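Serine proteinase inhibitor A (Sagittaria sagittifolia, PDB 3E8L) probably inhibits trypsin and chymotrypsin simultaneously through two reactive sites, and kallikrein weakly, as a Kunitz-type beta-trefoil inhibitor. Local coordinates at residues D17-N22 with V67-S72; Y142-C147 with V179-F184; Y85-S90 with S129-R134; S53-A58 with I117-Y122; G42-R47 with R63-G68. The protein carries 2 engineered substitutions. One frame throughout, in Å; residues are numbered along the deposited sequence.

Interaction 1 of 5, residues D17-N22 with V67-S72; sequences DAVQLN and VGFSAS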
# COMPACT_ATOMS: atom_id res chain seq x y z
N ASP A 17 22.25 -0.40 13.42
CA ASP A 17 21.25 -1.32 13.94
C ASP A 17 20.20 -1.63 12.87
O ASP A 17 19.79 -0.76 12.10
CB ASP A 17 20.57 -0.76 15.18
CG ASP A 17 21.53 -0.55 16.35
OD1 ASP A 17 22.45 -1.38 16.58
OD2 ASP A 17 21.33 0.45 17.08
N ALA A 18 19.73 -2.87 12.83
CA ALA A 18 18.75 -3.25 11.84
C ALA A 18 17.50 -2.37 11.95
O ALA A 18 17.02 -2.06 13.05
CB ALA A 18 18.41 -4.73 11.96
N VAL A 19 16.98 -1.96 10.80
CA VAL A 19 15.78 -1.16 10.77
C VAL A 19 14.59 -2.04 11.10
O VAL A 19 14.30 -3.04 10.41
CB VAL A 19 15.63 -0.48 9.40
CG1 VAL A 19 14.25 0.19 9.28
CG2 VAL A 19 16.76 0.54 9.20
N GLN A 20 13.89 -1.69 12.16
CA GLN A 20 12.76 -2.50 12.61
C GLN A 20 11.46 -2.16 11.91
O GLN A 20 11.17 -1.00 11.62
CB GLN A 20 12.61 -2.42 14.13
CG GLN A 20 13.77 -3.10 14.86
CD GLN A 20 13.85 -2.66 16.28
OE1 GLN A 20 12.85 -2.65 17.00
NE2 GLN A 20 15.04 -2.30 16.70
N LEU A 21 10.68 -3.20 11.62
CA LEU A 21 9.36 -3.04 11.05
C LEU A 21 8.28 -2.78 12.10
O LEU A 21 8.41 -3.14 13.28
CB LEU A 21 8.96 -4.27 10.24
CG LEU A 21 9.44 -4.51 8.80
CD1 LEU A 21 10.01 -3.27 8.11
CD2 LEU A 21 10.39 -5.62 8.75
N ASN A 22 7.19 -2.17 11.64
CA ASN A 22 6.02 -2.00 12.47
C ASN A 22 5.14 -3.25 12.49
O ASN A 22 4.46 -3.57 11.52
CB ASN A 22 5.22 -0.78 12.01
CG ASN A 22 3.81 -0.79 12.56
OD1 ASN A 22 3.54 -1.41 13.59
ND2 ASN A 22 2.90 -0.10 11.89
N VAL A 67 8.90 7.94 9.80
CA VAL A 67 8.30 6.98 8.89
C VAL A 67 8.24 5.60 9.55
O VAL A 67 9.21 5.14 10.13
CB VAL A 67 9.09 6.84 7.57
CG1 VAL A 67 8.30 6.05 6.53
CG2 VAL A 67 9.49 8.21 7.01
N GLY A 68 7.10 4.93 9.42
CA GLY A 68 6.95 3.54 9.85
C GLY A 68 6.99 2.64 8.63
O GLY A 68 6.51 3.02 7.55
N PHE A 69 7.58 1.46 8.80
CA PHE A 69 7.75 0.52 7.70
C PHE A 69 6.95 -0.72 7.97
O PHE A 69 7.04 -1.31 9.05
CB PHE A 69 9.23 0.17 7.52
CG PHE A 69 10.12 1.37 7.38
CD1 PHE A 69 9.97 2.24 6.29
CD2 PHE A 69 11.08 1.64 8.35
CE1 PHE A 69 10.79 3.37 6.17
CE2 PHE A 69 11.91 2.76 8.23
CZ PHE A 69 11.75 3.63 7.14
N SER A 70 6.14 -1.13 7.02
CA SER A 70 5.31 -2.29 7.29
C SER A 70 5.21 -3.25 6.12
O SER A 70 5.58 -2.91 5.00
CB SER A 70 3.96 -1.86 7.86
OG SER A 70 3.17 -1.26 6.88
N ALA A 71 4.74 -4.46 6.40
CA ALA A 71 4.78 -5.56 5.44
C ALA A 71 3.62 -6.49 5.73
O ALA A 71 2.97 -6.35 6.76
CB ALA A 71 6.10 -6.30 5.57
N SER A 72 3.36 -7.45 4.84
CA SER A 72 2.28 -8.40 5.09
C SER A 72 2.57 -9.29 6.29
O SER A 72 3.73 -9.57 6.61
CB SER A 72 2.03 -9.27 3.88
OG SER A 72 1.23 -8.56 2.96
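The backbone of Asn22 meets that of Phe69 through one nearly straight hydrogen bond, Asn22 N to Phe69 O at 2.7 Å with 175° at the hydrogen, the N-H running almost along the C=O axis (170° at the oxygen). Around this bond the side chains close on Phe69 from two directions. Leu21 crosses it at about a right angle and puts CD1 3.6 Å from Phe69 CB, beside the root of the ring. Val19 comes obliquely at the ring itself: with chi1 at 171° its CG1 branch lies opposite the backbone N, and CG1 is 3.6 Å from Phe69 CD2. The carbonyl oxygen Gln20 O sits near the ring plane at the edge, 4.2 Å from Phe69 CD2. Asn22 spends its amide oxygen locally, OD1 accepting from Gly24 N, while its backbone O is bonded by a polar side chain of another protein's chain. In this arrangement an N-terminal loop closes over strand 67-70, an outer strand of its sheet within this chain of the beta-trefoil, with the Phe69 ring reaching Phe87 edge-to-face and Phe181 with planes almost perpendicular.

Interaction 2 of 5, residues Y142-C147 with V179-F184; sequences YKLAAC and VQFQKF. Engineered in segment 179-184: Gln180 (natural residue Arg).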
# COMPACT_ATOMS: atom_id res chain seq x y z
N TYR A 142 21.52 3.90 1.12
CA TYR A 142 20.68 3.13 0.21
C TYR A 142 20.04 3.94 -0.90
O TYR A 142 19.89 5.14 -0.79
CB TYR A 142 19.59 2.39 1.00
CG TYR A 142 20.15 1.55 2.13
CD1 TYR A 142 20.61 0.25 1.90
CD2 TYR A 142 20.22 2.07 3.43
CE1 TYR A 142 21.14 -0.51 2.93
CE2 TYR A 142 20.75 1.32 4.46
CZ TYR A 142 21.21 0.02 4.21
OH TYR A 142 21.73 -0.73 5.26
N LYS A 143 19.66 3.24 -1.96
CA LYS A 143 18.82 3.78 -3.00
C LYS A 143 17.42 3.23 -2.78
O LYS A 143 17.28 2.05 -2.46
CB LYS A 143 19.36 3.36 -4.38
CG LYS A 143 20.36 4.36 -4.98
CD LYS A 143 21.09 3.84 -6.21
CE LYS A 143 22.49 3.37 -5.88
NZ LYS A 143 23.50 3.74 -6.94
N LEU A 144 16.40 4.08 -2.91
CA LEU A 144 15.03 3.59 -2.85
C LEU A 144 14.54 3.18 -4.24
O LEU A 144 14.94 3.75 -5.25
CB LEU A 144 14.09 4.62 -2.24
CG LEU A 144 14.48 5.17 -0.86
CD1 LEU A 144 13.56 6.34 -0.45
CD2 LEU A 144 14.55 4.06 0.21
N ALA A 145 13.65 2.18 -4.27
CA ALA A 145 12.96 1.77 -5.50
C ALA A 145 11.47 1.63 -5.21
O ALA A 145 11.06 1.34 -4.09
CB ALA A 145 13.54 0.49 -6.03
N ALA A 146 10.67 1.87 -6.23
CA ALA A 146 9.22 1.97 -6.06
C ALA A 146 8.56 0.84 -6.84
O ALA A 146 8.79 0.72 -8.03
CB ALA A 146 8.71 3.32 -6.53
N CYS A 147 7.76 0.02 -6.16
CA CYS A 147 7.13 -1.16 -6.78
C CYS A 147 5.62 -1.13 -6.65
O CYS A 147 5.08 -0.54 -5.72
CB CYS A 147 7.59 -2.43 -6.10
SG CYS A 147 9.35 -2.58 -5.93
N VAL A 179 20.01 7.52 0.62
CA VAL A 179 19.50 7.86 1.94
C VAL A 179 20.11 7.04 3.06
O VAL A 179 20.73 6.01 2.84
CB VAL A 179 17.98 7.71 2.02
CG1 VAL A 179 17.30 8.57 0.99
CG2 VAL A 179 17.58 6.26 1.86
N GLN A 180 19.92 7.54 4.27
CA GLN A 180 20.14 6.77 5.48
C GLN A 180 18.84 6.77 6.28
O GLN A 180 18.04 7.70 6.19
CB GLN A 180 21.26 7.37 6.33
CG GLN A 180 22.66 7.05 5.85
CD GLN A 180 23.72 7.35 6.90
OE1 GLN A 180 24.35 6.44 7.44
NE2 GLN A 180 23.92 8.63 7.18
N PHE A 181 18.65 5.73 7.06
CA PHE A 181 17.56 5.66 8.02
C PHE A 181 18.12 6.02 9.38
O PHE A 181 19.18 5.54 9.76
CB PHE A 181 16.92 4.28 8.02
CG PHE A 181 16.35 3.88 6.70
CD1 PHE A 181 17.15 3.27 5.75
CD2 PHE A 181 15.02 4.11 6.41
CE1 PHE A 181 16.63 2.89 4.53
CE2 PHE A 181 14.47 3.73 5.19
CZ PHE A 181 15.29 3.13 4.24
N GLN A 182 17.42 6.89 10.09
CA GLN A 182 17.88 7.49 11.35
C GLN A 182 16.78 7.26 12.36
O GLN A 182 15.62 7.55 12.06
CB GLN A 182 18.04 8.98 11.15
CG GLN A 182 18.81 9.72 12.24
CD GLN A 182 20.27 9.94 11.85
OE1 GLN A 182 20.57 10.23 10.68
NE2 GLN A 182 21.18 9.76 12.81
N LYS A 183 17.09 6.75 13.55
CA LYS A 183 16.00 6.49 14.49
C LYS A 183 15.35 7.77 15.00
O LYS A 183 15.98 8.83 14.99
CB LYS A 183 16.34 5.50 15.62
CG LYS A 183 17.79 5.16 15.88
CD LYS A 183 17.83 4.00 16.89
CE LYS A 183 19.24 3.53 17.26
NZ LYS A 183 19.99 2.94 16.12
N PHE A 184 14.10 7.68 15.41
CA PHE A 184 13.35 8.85 15.84
C PHE A 184 12.93 8.76 17.29
O PHE A 184 12.61 7.68 17.79
CB PHE A 184 12.12 9.04 14.95
CG PHE A 184 11.28 10.22 15.33
CD1 PHE A 184 11.53 11.46 14.78
CD2 PHE A 184 10.24 10.08 16.22
CE1 PHE A 184 10.76 12.54 15.12
CE2 PHE A 184 9.47 11.16 16.57
CZ PHE A 184 9.73 12.39 16.01
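With chi1 of -53° at Tyr142 and -60° at Phe181, both rings are swung opposite their own carbonyl carbons, and this brings one against the other across the contact. The two side chains cross at about a right angle. Tyr142 CD2 lies in the plane of the Phe181 ring, at its edge, 3.8 Å from Phe181 CE1; in the other direction Phe181 CE1 reaches the Tyr142 ring obliquely. Leu144 and Val179 also cross at about a right angle, Leu144 CD2 standing 4.1 Å from Val179 CG2, and the same leucine methyl approaches the Phe181 ring obliquely, 4.2 Å from Phe181 CZ.

The backbones join at a single antiparallel bridge, a hydrogen-bonded pair. Tyr142 N donates to Val179 O and Val179 N to Tyr142 O, each bond 2.8 Å long and each donor in the plane of the carbonyl it meets. Away from this bridge the strands part, since their short axes run at 95° to each other. In the beta-trefoil this ties strand 142-147, at the outside of the four-stranded sheet within this chain, to the C-terminal strand 179-183, which itself pairs with strand 30-34.

Beyond the two strands Leu144 packs on Trp101, and Ile32 touches both Val179 and Phe181. The phenol oxygen of Tyr142 is hydrogen-bonded to Val12 N. At the far end of strand 142-147, Cys147 forms a disulfide with Cys156.

Interaction 3 of 5, residues Y85-S90 with S129-R134; sequences YKFSFS and SWFEAR. With SO4 (sulfate ion), chain I.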
# COMPACT_ATOMS: atom_id res chain seq x y z
N TYR A 85 8.23 -2.80 1.18
CA TYR A 85 7.52 -2.32 2.34
C TYR A 85 6.67 -1.10 2.05
O TYR A 85 6.98 -0.30 1.16
CB TYR A 85 8.50 -2.00 3.44
CG TYR A 85 9.36 -3.18 3.75
CD1 TYR A 85 8.85 -4.26 4.47
CD2 TYR A 85 10.67 -3.24 3.30
CE1 TYR A 85 9.64 -5.37 4.75
CE2 TYR A 85 11.46 -4.34 3.56
CZ TYR A 85 10.95 -5.40 4.28
OH TYR A 85 11.76 -6.48 4.53
N LYS A 86 5.59 -0.99 2.82
CA LYS A 86 4.75 0.20 2.86
C LYS A 86 5.47 1.23 3.74
O LYS A 86 5.89 0.89 4.86
CB LYS A 86 3.41 -0.19 3.46
CG LYS A 86 2.37 0.91 3.64
CD LYS A 86 1.00 0.22 3.80
CE LYS A 86 0.02 1.00 4.65
NZ LYS A 86 -1.00 0.10 5.25
N PHE A 87 5.65 2.44 3.23
CA PHE A 87 6.25 3.56 3.98
C PHE A 87 5.12 4.48 4.45
O PHE A 87 4.27 4.86 3.65
CB PHE A 87 7.19 4.36 3.07
CG PHE A 87 8.54 3.72 2.85
CD1 PHE A 87 8.70 2.33 2.86
CD2 PHE A 87 9.66 4.52 2.58
CE1 PHE A 87 9.96 1.75 2.63
CE2 PHE A 87 10.90 3.95 2.35
CZ PHE A 87 11.06 2.57 2.38
N SER A 88 5.11 4.85 5.73
CA SER A 88 4.04 5.68 6.27
C SER A 88 4.60 6.72 7.23
O SER A 88 5.28 6.38 8.20
CB SER A 88 2.99 4.82 6.97
OG SER A 88 2.27 4.01 6.04
N PHE A 89 4.33 7.98 6.95
CA PHE A 89 4.73 9.03 7.84
C PHE A 89 3.94 8.98 9.15
O PHE A 89 2.75 8.69 9.16
CB PHE A 89 4.52 10.39 7.18
CG PHE A 89 5.56 10.75 6.16
CD1 PHE A 89 6.92 10.75 6.50
CD2 PHE A 89 5.19 11.14 4.89
CE1 PHE A 89 7.90 11.11 5.54
CE2 PHE A 89 6.14 11.50 3.93
CZ PHE A 89 7.49 11.50 4.25
N SER A 90 4.63 9.28 10.25
CA SER A 90 3.97 9.40 11.54
C SER A 90 3.76 10.87 11.74
O SER A 90 4.69 11.60 12.11
CB SER A 90 4.84 8.81 12.65
OG SER A 90 4.12 8.75 13.86
N SER A 129 2.18 2.38 -2.46
CA SER A 129 3.12 1.62 -3.23
C SER A 129 4.07 0.90 -2.29
O SER A 129 3.99 1.04 -1.06
CB SER A 129 3.83 2.54 -4.22
OG SER A 129 2.85 3.16 -5.04
N TRP A 130 4.94 0.10 -2.87
CA TRP A 130 5.80 -0.78 -2.13
C TRP A 130 7.22 -0.32 -2.40
O TRP A 130 7.66 -0.30 -3.54
CB TRP A 130 5.60 -2.21 -2.61
CG TRP A 130 4.26 -2.83 -2.25
CD1 TRP A 130 3.17 -3.01 -3.06
CD2 TRP A 130 3.90 -3.37 -0.96
NE1 TRP A 130 2.15 -3.63 -2.36
CE2 TRP A 130 2.56 -3.86 -1.08
CE3 TRP A 130 4.56 -3.49 0.27
CZ2 TRP A 130 1.89 -4.45 -0.01
CZ3 TRP A 130 3.90 -4.09 1.33
CH2 TRP A 130 2.57 -4.56 1.19
N PHE A 131 7.93 0.06 -1.35
CA PHE A 131 9.27 0.58 -1.52
C PHE A 131 10.35 -0.36 -1.01
O PHE A 131 10.16 -1.10 -0.04
CB PHE A 131 9.37 1.98 -0.92
CG PHE A 131 8.43 2.95 -1.55
CD1 PHE A 131 8.87 3.85 -2.52
CD2 PHE A 131 7.08 2.94 -1.22
CE1 PHE A 131 7.98 4.74 -3.13
CE2 PHE A 131 6.19 3.83 -1.82
CZ PHE A 131 6.65 4.72 -2.78
N GLU A 132 11.48 -0.31 -1.70
CA GLU A 132 12.53 -1.28 -1.60
C GLU A 132 13.78 -0.49 -1.26
O GLU A 132 14.04 0.54 -1.89
CB GLU A 132 12.68 -1.93 -2.99
CG GLU A 132 13.67 -3.07 -3.11
CD GLU A 132 13.64 -3.71 -4.49
OE1 GLU A 132 12.55 -3.87 -5.06
OE2 GLU A 132 14.72 -4.08 -5.01
N ALA A 133 14.53 -0.93 -0.25
CA ALA A 133 15.85 -0.36 -0.01
C ALA A 133 16.84 -1.22 -0.77
O ALA A 133 16.85 -2.46 -0.63
CB ALA A 133 16.19 -0.35 1.47
N ARG A 134 17.65 -0.59 -1.60
CA ARG A 134 18.66 -1.30 -2.36
C ARG A 134 20.03 -0.85 -1.87
O ARG A 134 20.20 0.31 -1.48
CB ARG A 134 18.52 -1.00 -3.86
CG ARG A 134 17.45 -1.79 -4.54
CD ARG A 134 17.43 -1.47 -6.01
NE ARG A 134 16.26 -2.06 -6.66
CZ ARG A 134 15.78 -1.68 -7.84
NH1 ARG A 134 16.36 -0.70 -8.52
NH2 ARG A 134 14.72 -2.28 -8.34
S SO4 I . 0.08 -3.69 4.61
O1 SO4 I . -1.11 -2.93 4.23
O2 SO4 I . 0.28 -3.62 6.06
O3 SO4 I . -0.06 -5.09 4.18
O4 SO4 I . 1.26 -3.13 3.97
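Two backbone hydrogen bonds join Tyr85 and Phe131 as an antiparallel hydrogen-bonded pair: Tyr85 N gives to Phe131 O at 2.8 Å, and Phe131 N gives to Tyr85 O at 2.7 Å. Tyr85 O also receives a CA-H...O contact from Trp130 CA at 3.5 Å. The segments belong to strands 84-89 and 130-135, the inner two of a four-stranded antiparallel sheet of the beta-trefoil; their short axes run at 101° to each other, and within them Tyr85 and Phe131 are the bridged pair.

Apolar packing centres on Phe131 CB, which lies over one face of the Phe87 ring in a CH-pi contact, 3.7 Å from the ring centroid and 16° off the normal. The two phenylalanine rings themselves meet obliquely, their planes at 40°. Trp101 closes on both rings, edge-to-face with Phe131.

Two polar groupings flank this packing. Lys86, its chain extended beyond CG, carries NZ to a hydrogen bond with sulfate O1 at 3.2 Å, while Trp130 CH2 touches sulfate O4 at 3.4 Å; this ion probably comes from the crystallisation liquor. Within strand 130-135, Arg134 NE holds Glu132 OE2 at 3.0 Å in a salt bridge, from above the carboxylate plane, and Arg84 takes Glu132 OE1.

Interaction 4 of 5, residues S53-A58 with I117-Y122; sequences SYVYEA and ITAGDY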
# COMPACT_ATOMS: atom_id res chain seq x y z
N SER A 53 0.15 14.73 -0.31
CA SER A 53 1.34 15.58 -0.20
C SER A 53 2.42 15.11 -1.15
O SER A 53 2.40 13.95 -1.60
CB SER A 53 1.90 15.50 1.22
OG SER A 53 1.16 16.27 2.13
N TYR A 54 3.38 15.99 -1.47
CA TYR A 54 4.59 15.54 -2.18
C TYR A 54 5.61 15.14 -1.13
O TYR A 54 5.78 15.87 -0.14
CB TYR A 54 5.19 16.65 -3.04
CG TYR A 54 4.33 17.12 -4.18
CD1 TYR A 54 4.34 16.45 -5.39
CD2 TYR A 54 3.53 18.25 -4.06
CE1 TYR A 54 3.58 16.89 -6.45
CE2 TYR A 54 2.75 18.70 -5.12
CZ TYR A 54 2.78 18.00 -6.32
OH TYR A 54 2.02 18.41 -7.40
N VAL A 55 6.26 13.99 -1.35
CA VAL A 55 7.47 13.64 -0.62
C VAL A 55 8.64 14.49 -1.15
O VAL A 55 9.01 14.41 -2.33
CB VAL A 55 7.83 12.15 -0.74
CG1 VAL A 55 9.02 11.81 0.15
CG2 VAL A 55 6.65 11.28 -0.38
N TYR A 56 9.19 15.32 -0.28
CA TYR A 56 10.32 16.17 -0.63
C TYR A 56 11.35 16.21 0.50
O TYR A 56 11.06 15.83 1.65
CB TYR A 56 9.83 17.59 -0.93
CG TYR A 56 9.82 18.54 0.25
CD1 TYR A 56 10.64 19.67 0.26
CD2 TYR A 56 8.98 18.32 1.35
CE1 TYR A 56 10.64 20.54 1.35
CE2 TYR A 56 8.98 19.18 2.44
CZ TYR A 56 9.80 20.29 2.43
OH TYR A 56 9.79 21.16 3.51
N GLU A 57 12.54 16.70 0.19
CA GLU A 57 13.59 16.82 1.19
C GLU A 57 13.48 18.15 1.92
O GLU A 57 13.61 19.22 1.31
CB GLU A 57 14.93 16.69 0.51
CG GLU A 57 16.07 16.43 1.44
CD GLU A 57 17.40 16.52 0.73
OE1 GLU A 57 17.47 16.02 -0.41
OE2 GLU A 57 18.35 17.09 1.30
N ALA A 58 13.24 18.11 3.22
CA ALA A 58 13.14 19.31 4.02
C ALA A 58 14.46 20.06 3.97
O ALA A 58 15.51 19.42 3.78
CB ALA A 58 12.79 18.97 5.45
N ILE A 117 6.75 10.83 -5.99
CA ILE A 117 6.33 9.97 -4.90
C ILE A 117 5.44 10.87 -4.06
O ILE A 117 5.81 12.01 -3.74
CB ILE A 117 7.52 9.49 -4.04
CG1 ILE A 117 8.60 8.84 -4.91
CG2 ILE A 117 7.04 8.52 -2.98
CD1 ILE A 117 8.06 7.81 -5.88
N THR A 118 4.24 10.39 -3.74
CA THR A 118 3.31 11.16 -2.92
C THR A 118 3.15 10.44 -1.59
O THR A 118 3.69 9.33 -1.41
CB THR A 118 1.94 11.40 -3.63
OG1 THR A 118 1.28 10.15 -3.87
CG2 THR A 118 2.14 12.13 -4.94
N ALA A 119 2.45 11.06 -0.65
CA ALA A 119 2.16 10.42 0.61
C ALA A 119 0.79 10.82 1.05
O ALA A 119 0.46 12.02 1.10
CB ALA A 119 3.18 10.84 1.67
N GLY A 120 -0.02 9.84 1.39
CA GLY A 120 -1.33 10.10 1.94
C GLY A 120 -2.41 10.04 0.88
O GLY A 120 -2.18 10.43 -0.26
N ASP A 121 -3.58 9.56 1.27
CA ASP A 121 -4.76 9.56 0.41
C ASP A 121 -5.94 9.20 1.31
O ASP A 121 -5.74 8.80 2.46
CB ASP A 121 -4.61 8.53 -0.73
CG ASP A 121 -5.33 8.94 -2.01
OD1 ASP A 121 -6.18 9.84 -2.01
OD2 ASP A 121 -5.03 8.31 -3.05
N TYR A 122 -7.15 9.36 0.80
CA TYR A 122 -8.33 8.91 1.53
C TYR A 122 -8.12 7.46 1.93
O TYR A 122 -7.83 6.61 1.08
CB TYR A 122 -9.53 9.05 0.62
CG TYR A 122 -9.90 10.48 0.30
CD1 TYR A 122 -10.32 11.35 1.32
CD2 TYR A 122 -9.85 10.97 -1.00
CE1 TYR A 122 -10.68 12.66 1.04
CE2 TYR A 122 -10.21 12.29 -1.29
CZ TYR A 122 -10.61 13.13 -0.26
OH TYR A 122 -10.97 14.43 -0.49
O HOH W 1 -0.03 13.92 3.50
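Val55 turns its CG2 branch to Ala119 CB, 4.1 Å away, where strands 52-57 and 113-119 of the beta-trefoil meet antiparallel. With CG1 opposite the backbone N (chi1 -174°), CG2 of Val55 stands opposite the carbonyl carbon. In the modelled conformer of Ile117, one of two, its CG2 also comes near this methyl, though that contact is tentative. Trp101 packs on all three residues.

Tyr54 and Thr118, a non-hydrogen-bonded pair, instead send their side chains apart. Tyr54 points away from strand 113-119 and its hydroxyl is hydrogen-bonded to Glu107, while the Thr118 side chain lies alongside the opposing backbone, Thr118 CB 3.3 Å from Ser53 O.

Ser53 and Ala119 form the hydrogen-bonded pair, their side chains on one face of the sheet. Ala119 N reaches Ser53 O at 3.0 Å, Ser53 N reaches Ala119 O at 3.1 Å, and Val55 N adds a third backbone bond to Ile117 O. The axes of the short strand segments, at 118°, diverge beyond this ladder. A water bridges Ala119 O and Ser53 OG: it donates to Ala119 O at 3.1 Å and is hydrogen-bonded to Ser53 OG at 3.0 Å.

Interaction 5 of 5, residues G42-R47 with R63-G68; sequences GLSTLR and RGLPVG. Engineered in segment 42-47: Arg47 (natural residue His).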
# COMPACT_ATOMS: atom_id res chain seq x y z
N GLY A 42 15.81 15.98 6.33
CA GLY A 42 15.04 14.75 6.29
C GLY A 42 13.91 14.84 5.29
O GLY A 42 13.47 15.92 4.92
N LEU A 43 13.44 13.68 4.86
CA LEU A 43 12.27 13.62 4.03
C LEU A 43 11.03 14.09 4.79
O LEU A 43 10.89 13.87 5.99
CB LEU A 43 12.10 12.20 3.51
CG LEU A 43 12.58 11.97 2.08
CD1 LEU A 43 13.82 12.77 1.75
CD2 LEU A 43 12.80 10.51 1.90
N SER A 44 10.13 14.75 4.06
CA SER A 44 8.98 15.42 4.65
C SER A 44 7.88 15.62 3.60
O SER A 44 7.99 15.11 2.49
CB SER A 44 9.43 16.75 5.27
OG SER A 44 8.40 17.32 6.04
N THR A 45 6.83 16.36 3.95
CA THR A 45 5.69 16.56 3.06
C THR A 45 5.50 18.01 2.61
O THR A 45 5.70 18.95 3.40
CB THR A 45 4.37 16.16 3.74
OG1 THR A 45 4.25 16.88 4.98
CG2 THR A 45 4.29 14.68 3.97
N LEU A 46 5.10 18.18 1.35
CA LEU A 46 4.56 19.43 0.81
C LEU A 46 3.13 19.19 0.37
O LEU A 46 2.89 18.36 -0.52
CB LEU A 46 5.32 19.89 -0.43
CG LEU A 46 6.65 20.60 -0.37
CD1 LEU A 46 7.12 20.87 -1.80
CD2 LEU A 46 6.51 21.91 0.42
N ARG A 47 2.18 19.92 0.95
CA ARG A 47 0.80 19.75 0.53
C ARG A 47 0.64 19.80 -1.00
O ARG A 47 1.16 20.69 -1.68
CB ARG A 47 -0.14 20.77 1.22
CG ARG A 47 -0.33 20.49 2.70
CD ARG A 47 -1.61 21.11 3.26
NE ARG A 47 -1.61 21.09 4.73
CZ ARG A 47 -1.30 22.13 5.50
NH1 ARG A 47 -1.32 22.01 6.82
NH2 ARG A 47 -0.96 23.31 4.96
N ARG A 63 13.67 19.10 10.68
CA ARG A 63 13.55 17.72 11.06
C ARG A 63 12.75 17.07 9.96
O ARG A 63 11.85 17.69 9.39
CB ARG A 63 12.81 17.60 12.39
N GLY A 64 13.08 15.83 9.63
CA GLY A 64 12.27 15.11 8.69
C GLY A 64 11.09 14.57 9.47
O GLY A 64 11.03 14.67 10.68
N LEU A 65 10.14 14.00 8.76
CA LEU A 65 9.04 13.33 9.40
C LEU A 65 9.39 11.90 9.67
O LEU A 65 10.15 11.30 8.98
CB LEU A 65 7.77 13.41 8.58
CG LEU A 65 7.01 14.69 8.37
CD1 LEU A 65 6.12 14.48 7.23
CD2 LEU A 65 6.22 15.06 9.54
N PRO A 66 8.83 11.38 10.74
CA PRO A 66 9.01 9.98 11.12
C PRO A 66 8.28 9.06 10.16
O PRO A 66 7.16 9.37 9.76
CB PRO A 66 8.35 9.91 12.50
CG PRO A 66 8.13 11.30 12.95
CD PRO A 66 8.03 12.13 11.74
N VAL A 67 8.90 7.94 9.80
CA VAL A 67 8.30 6.98 8.89
C VAL A 67 8.24 5.60 9.55
O VAL A 67 9.21 5.14 10.13
CB VAL A 67 9.09 6.84 7.57
CG1 VAL A 67 8.30 6.05 6.53
CG2 VAL A 67 9.49 8.21 7.01
N GLY A 68 7.10 4.93 9.42
CA GLY A 68 6.95 3.54 9.85
C GLY A 68 6.99 2.64 8.63
O GLY A 68 6.51 3.02 7.55
O HOH W 2 11.90 11.59 7.15
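Leu43 O is gripped by two donors, Leu65 N at 2.9 Å and a water at 2.8 Å. The peptide bond is fairly straight, with 159° at the hydrogen. The water also lies close to Leu65 O, though at a doubtfully short distance.

Next to this bond the chains come together at two glycines, with Gly42 CA 3.7 Å from Gly64 CA. The two backbones meet directly here, with no side chain between them, and Leu43 O lies 3.3 Å from Gly64 CA. At this point of the beta-trefoil the loop leading into strand 67-70 passes the start of strand 43-49; that strand pairs on with 52-57, while Pro66 is bonded through its backbone to Ser90.

Leu65 supplies the side-chain contact. Its chi1 of -69° places CG opposite the carbonyl carbon and directs the branch over Ser44 and Thr45: Leu65 CG lies 3.8 Å from Ser44 OG, and Leu65 CD1 lies 3.7 Å from Thr45 CG2. Thr45 and Leu65 cross at about a right angle. Phe89 of strand 84-89 packs on both Thr45 and Leu65.

In the fold
Interactions 1, 2 and 3 share the four-stranded antiparallel sheet ordered 67-70, 84-89, 130-135, 142-147, and their centres lie about 8 to 11 Å apart. Interaction 3 joins the two inner strands; interactions 1 and 2 attach an N-terminal loop and the C-terminal strand 179-183 to the outer ones, and are tied to each other by an Asp17-Lys183 salt bridge. Interactions 4 and 5, with centres about 8 Å apart, share the sheet containing 43-49 and 52-57. Interaction 5 shares Val67 and Gly68 with interaction 1, whereas the centres of interactions 1 and 4 are about 19 Å apart. Along the chain, interaction 4 crosses 1, 3 and 5, so distant sequence is interlocked into one compact trefoil.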